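Long-range contact in glutathione s-transferase protein (Ralstonia solanacearum, PDB 3TOU), which binds glutathione and probably acts as a glutathione transferase, joining the tripeptide's thiol to electrophilic substrates: residues Y13-R18 with P196-T201. Numbering follows the deposited sequence.
With GSH (glutathione), chain C.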
ATOM      1  N   TYR A  13       6.959   3.779   6.861  1.00 12.27           N
ATOM      2  CA  TYR A  13       7.075   2.786   5.784  1.00 11.24           C
ATOM      3  C   TYR A  13       8.543   2.463   5.520  1.00 10.55           C
ATOM      4  O   TYR A  13       8.897   1.304   5.273  1.00 10.48           O
ATOM      5  CB  TYR A  13       6.434   3.279   4.488  1.00 10.15           C
ATOM      6  CG  TYR A  13       5.035   3.818   4.643  1.00  9.80           C
ATOM      7  CD1 TYR A  13       3.927   2.959   4.684  1.00 12.17           C
ATOM      8  CD2 TYR A  13       4.819   5.194   4.712  1.00 12.77           C
ATOM      9  CE1 TYR A  13       2.629   3.494   4.808  1.00 12.48           C
ATOM     10  CE2 TYR A  13       3.544   5.723   4.838  1.00 13.46           C
ATOM     11  CZ  TYR A  13       2.460   4.872   4.881  1.00 14.45           C
ATOM     12  OH  TYR A  13       1.199   5.440   4.992  1.00 17.88           O
ATOM     13  N   THR A  14       9.387   3.490   5.596  1.00 10.64           N
ATOM     14  CA  THR A  14      10.833   3.305   5.479  1.00 10.58           C
ATOM     15  C   THR A  14      11.348   2.488   6.654  1.00  8.44           C
ATOM     16  O   THR A  14      12.154   1.582   6.462  1.00 10.37           O
ATOM     17  CB  THR A  14      11.579   4.658   5.398  1.00 11.62           C
ATOM     18  OG1 THR A  14      11.146   5.358   4.219  1.00 10.58           O
ATOM     19  CG2 THR A  14      13.118   4.456   5.315  1.00 11.14           C
ATOM     20  N   ARG A  15      10.865   2.796   7.853  1.00 10.34           N
ATOM     21  CA  ARG A  15      11.285   2.038   9.027  1.00  9.07           C
ATOM     22  C   ARG A  15      10.982   0.563   8.861  1.00 10.85           C
ATOM     23  O   ARG A  15      11.836  -0.275   9.165  1.00 10.69           O
ATOM     24  CB  ARG A  15      10.656   2.547  10.315  1.00 12.61           C
ATOM     25  CG  ARG A  15      11.357   1.921  11.515  1.00 14.51           C
ATOM     26  CD  ARG A  15      10.636   2.181  12.806  1.00 13.48           C
ATOM     27  NE  ARG A  15      11.488   1.770  13.919  1.00 14.07           N
ATOM     28  CZ  ARG A  15      11.200   2.023  15.189  1.00 16.72           C
ATOM     29  NH1 ARG A  15      10.079   2.656  15.479  1.00 13.66           N
ATOM     30  NH2 ARG A  15      12.026   1.652  16.160  1.00 14.25           N
ATOM     31  N   LYS A  16       9.789   0.235   8.354  1.00  9.84           N
ATOM     32  CA  LYS A  16       9.448  -1.182   8.133  1.00 10.46           C
ATOM     33  C   LYS A  16      10.514  -1.890   7.297  1.00 11.90           C
ATOM     34  O   LYS A  16      10.987  -2.974   7.652  1.00  9.72           O
ATOM     35  CB  LYS A  16       8.068  -1.310   7.477  1.00  9.07           C
ATOM     36  CG  LYS A  16       7.613  -2.760   7.247  1.00 12.07           C
ATOM     37  CD  LYS A  16       6.194  -2.793   6.652  1.00 16.95           C
ATOM     38  CE  LYS A  16       6.136  -2.100   5.299  1.00 12.11           C
ATOM     39  NZ  LYS A  16       4.853  -2.309   4.526  1.00 13.14           N
ATOM     40  N   VAL A  17      10.925  -1.243   6.209  1.00 10.65           N
ATOM     41  CA  VAL A  17      11.952  -1.797   5.341  1.00  8.04           C
ATOM     42  C   VAL A  17      13.300  -1.912   6.076  1.00  9.75           C
ATOM     43  O   VAL A  17      13.977  -2.938   5.963  1.00 10.75           O
ATOM     44  CB  VAL A  17      12.098  -0.929   4.063  1.00 10.59           C
ATOM     45  CG1 VAL A  17      13.338  -1.350   3.272  1.00 12.83           C
ATOM     46  CG2 VAL A  17      10.825  -1.026   3.213  1.00 10.72           C
ATOM     47  N   ARG A  18      13.661  -0.883   6.840  1.00 10.45           N
ATOM     48  CA  ARG A  18      14.946  -0.874   7.549  1.00 11.49           C
ATOM     49  C   ARG A  18      14.998  -1.983   8.588  1.00 12.37           C
ATOM     50  O   ARG A  18      16.040  -2.614   8.762  1.00 12.25           O
ATOM     51  CB  ARG A  18      15.208   0.484   8.206  1.00 11.13           C
ATOM     52  CG  ARG A  18      15.456   1.591   7.173  1.00 11.76           C
ATOM     53  CD  ARG A  18      15.516   2.959   7.819  1.00 17.73           C
ATOM     54  NE  ARG A  18      16.649   3.101   8.725  1.00 19.82           N
ATOM     55  CZ  ARG A  18      16.628   3.847   9.828  1.00 17.98           C
ATOM     56  NH1 ARG A  18      15.534   4.501  10.174  1.00 16.81           N
ATOM     57  NH2 ARG A  18      17.708   3.942  10.591  1.00 25.60           N
ATOM     58  N   PRO A 196      17.258  -5.214  18.523  1.00 18.85           N
ATOM     59  CA  PRO A 196      18.251  -4.329  17.910  1.00 18.27           C
ATOM     60  C   PRO A 196      17.719  -3.637  16.646  1.00 16.95           C
ATOM     61  O   PRO A 196      17.937  -2.448  16.482  1.00 16.61           O
ATOM     62  CB  PRO A 196      19.406  -5.280  17.577  1.00 17.84           C
ATOM     63  CG  PRO A 196      19.338  -6.303  18.657  1.00 21.67           C
ATOM     64  CD  PRO A 196      17.842  -6.524  18.866  1.00 20.80           C
ATOM     65  N   SER A 197      16.973  -4.358  15.811  1.00 15.81           N
ATOM     66  CA  SER A 197      16.408  -3.766  14.589  1.00 16.26           C
ATOM     67  C   SER A 197      15.491  -2.574  14.877  1.00 17.40           C
ATOM     68  O   SER A 197      15.466  -1.615  14.099  1.00 16.23           O
ATOM     69  CB  SER A 197      15.665  -4.826  13.773  1.00 13.43           C
ATOM     70  OG  SER A 197      14.598  -5.364  14.535  1.00 16.40           O
ATOM     71  N   PHE A 198      14.757  -2.617  15.991  1.00 12.85           N
ATOM     72  CA  PHE A 198      13.925  -1.481  16.384  1.00 13.86           C
ATOM     73  C   PHE A 198      14.736  -0.384  17.064  1.00 12.96           C
ATOM     74  O   PHE A 198      14.542   0.790  16.779  1.00 15.12           O
ATOM     75  CB  PHE A 198      12.751  -1.928  17.268  1.00 16.64           C
ATOM     76  CG  PHE A 198      11.529  -2.328  16.478  1.00 14.93           C
ATOM     77  CD1 PHE A 198      11.471  -3.563  15.844  1.00 13.96           C
ATOM     78  CD2 PHE A 198      10.470  -1.437  16.323  1.00 16.66           C
ATOM     79  CE1 PHE A 198      10.344  -3.924  15.087  1.00 11.63           C
ATOM     80  CE2 PHE A 198       9.343  -1.778  15.561  1.00 14.43           C
ATOM     81  CZ  PHE A 198       9.282  -3.024  14.943  1.00 11.89           C
ATOM     82  N   LEU A 199      15.661  -0.768  17.938  1.00 17.16           N
ATOM     83  CA  LEU A 199      16.483   0.213  18.647  1.00 19.15           C
ATOM     84  C   LEU A 199      17.311   1.074  17.668  1.00 18.15           C
ATOM     85  O   LEU A 199      17.496   2.267  17.889  1.00 23.73           O
ATOM     86  CB  LEU A 199      17.389  -0.484  19.687  1.00 19.95           C
ATOM     87  CG  LEU A 199      16.762  -1.072  20.966  1.00 25.44           C
ATOM     88  CD1 LEU A 199      17.742  -1.995  21.704  1.00 28.87           C
ATOM     89  CD2 LEU A 199      16.239   0.006  21.897  1.00 27.69           C
ATOM     90  N   GLU A 200      17.757   0.466  16.573  1.00 17.00           N
ATOM     91  CA  GLU A 200      18.620   1.130  15.590  1.00 19.44           C
ATOM     92  C   GLU A 200      17.864   1.976  14.566  1.00 21.33           C
ATOM     93  O   GLU A 200      18.496   2.639  13.729  1.00 19.51           O
ATOM     94  CB  GLU A 200      19.445   0.091  14.818  1.00 22.88           C
ATOM     95  CG  GLU A 200      20.491  -0.671  15.627  1.00 36.74           C
ATOM     96  CD  GLU A 200      20.900  -1.993  14.973  1.00 46.82           C
ATOM     97  OE1 GLU A 200      20.307  -2.387  13.935  1.00 45.18           O
ATOM     98  OE2 GLU A 200      21.816  -2.651  15.509  1.00 45.90           O
ATOM     99  N   THR A 201      16.529   1.934  14.598  1.00 13.75           N
ATOM    100  CA  THR A 201      15.722   2.586  13.560  1.00 14.32           C
ATOM    101  C   THR A 201      14.646   3.524  14.105  1.00 18.82           C
ATOM    102  O   THR A 201      13.660   3.802  13.418  1.00 16.69           O
ATOM    103  CB  THR A 201      15.009   1.519  12.671  1.00 12.97           C
ATOM    104  OG1 THR A 201      14.203   0.673  13.501  1.00 14.53           O
ATOM    105  CG2 THR A 201      16.019   0.659  11.909  1.00 12.60           C
TER
HETATM  106  N1  GSH C 227       2.525   2.928  -0.241  1.00 18.92           N
HETATM  107  CA1 GSH C 227       3.789   3.515   0.224  1.00 20.57           C
HETATM  108  C1  GSH C 227       4.645   2.496   0.940  1.00 16.70           C
HETATM  109  O11 GSH C 227       5.897   2.580   0.862  1.00 16.44           O
HETATM  110  O12 GSH C 227       4.134   1.554   1.580  1.00 18.44           O
HETATM  111  CB1 GSH C 227       3.554   4.746   1.101  1.00 21.17           C
HETATM  112  CG1 GSH C 227       4.833   5.600   1.166  1.00 19.80           C
HETATM  113  CD1 GSH C 227       4.587   7.009   1.667  1.00 22.57           C
HETATM  114  OE1 GSH C 227       3.307   7.587   1.579  1.00 27.69           O
HETATM  115  N2  GSH C 227       5.640   7.661   2.164  1.00 23.66           N
HETATM  116  CA2 GSH C 227       5.572   9.082   2.496  1.00 27.19           C
HETATM  117  C2  GSH C 227       5.832   9.890   1.271  1.00 27.15           C
HETATM  118  O2  GSH C 227       7.040   9.597   0.664  1.00 19.49           O
HETATM  119  CB2 GSH C 227       6.672   9.471   3.487  1.00 29.60           C
HETATM  120  SG2 GSH C 227       6.384   8.675   5.083  1.00 31.33           S
HETATM  121  N3  GSH C 227       4.967  10.808   0.831  1.00 20.55           N
HETATM  122  CA3 GSH C 227       5.372  11.822  -0.138  1.00 20.41           C
HETATM  123  C3  GSH C 227       4.308  12.150  -1.150  1.00 24.88           C
HETATM  124  O31 GSH C 227       4.468  13.064  -1.984  1.00 27.69           O
HETATM  125  O32 GSH C 227       3.246  11.524  -1.163  1.00 29.71           O
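Arg15, an arginine buried inside the protein, is bonded to Phe198 and Thr201 of segment 196-201 by two hydrogen bonds in the plane of its guanidinium group. The contact joins the two domains of the glutathione transferase fold. Helix 12-23 is the first helix of the thioredoxin-like N-terminal domain, and segment 196-201 belongs to the helical C-terminal domain. Arg15 NE donates to Thr201 OG1 at 3.0 Å, almost straight at 166°. Arg15 NH2 donates to Phe198 O at 2.7 Å, with a more bent angle. The side chain reaches this far because it is extended from CG to NE, with CG anti to the backbone N (chi1 -168°).

Phe198 O also accepts from Thr201 N. The two donors approach from opposite faces of the carbonyl plane. The Thr201 hydroxyl is used twice as well: it accepts from Arg15 and donates to Ser197 O. Both Arg15 bonds thus fall on the Phe198-Thr201 part of the segment, which the bonds from Thr201 N and OG1 also hold together. The planar group is also packed on both faces. Phe198 CD2 lies over one, off toward the rim, with the ring plane inclined 53° to the guanidinium. Thr201 O lies over the other.

Arg18, one turn further along helix 12-23, holds the methyl side of Thr201. Its chain bends at chi3, and the guanidinium comes to lie with its centre over Thr201 CG2. The Arg15 side chain also touches Cys164 and Ala167 of helix 157-172.

The same helix 12-23 carries Tyr13 of the glutathione pocket, which makes no contact with segment 196-201. GSH CB1 sits over the centre of the Tyr13 ring, and Tyr13 CD1 is 3.4 Å from GSH O12. At the C-terminal segment, Thr201 CG2 packs 3.8 Å from Arg18 CB.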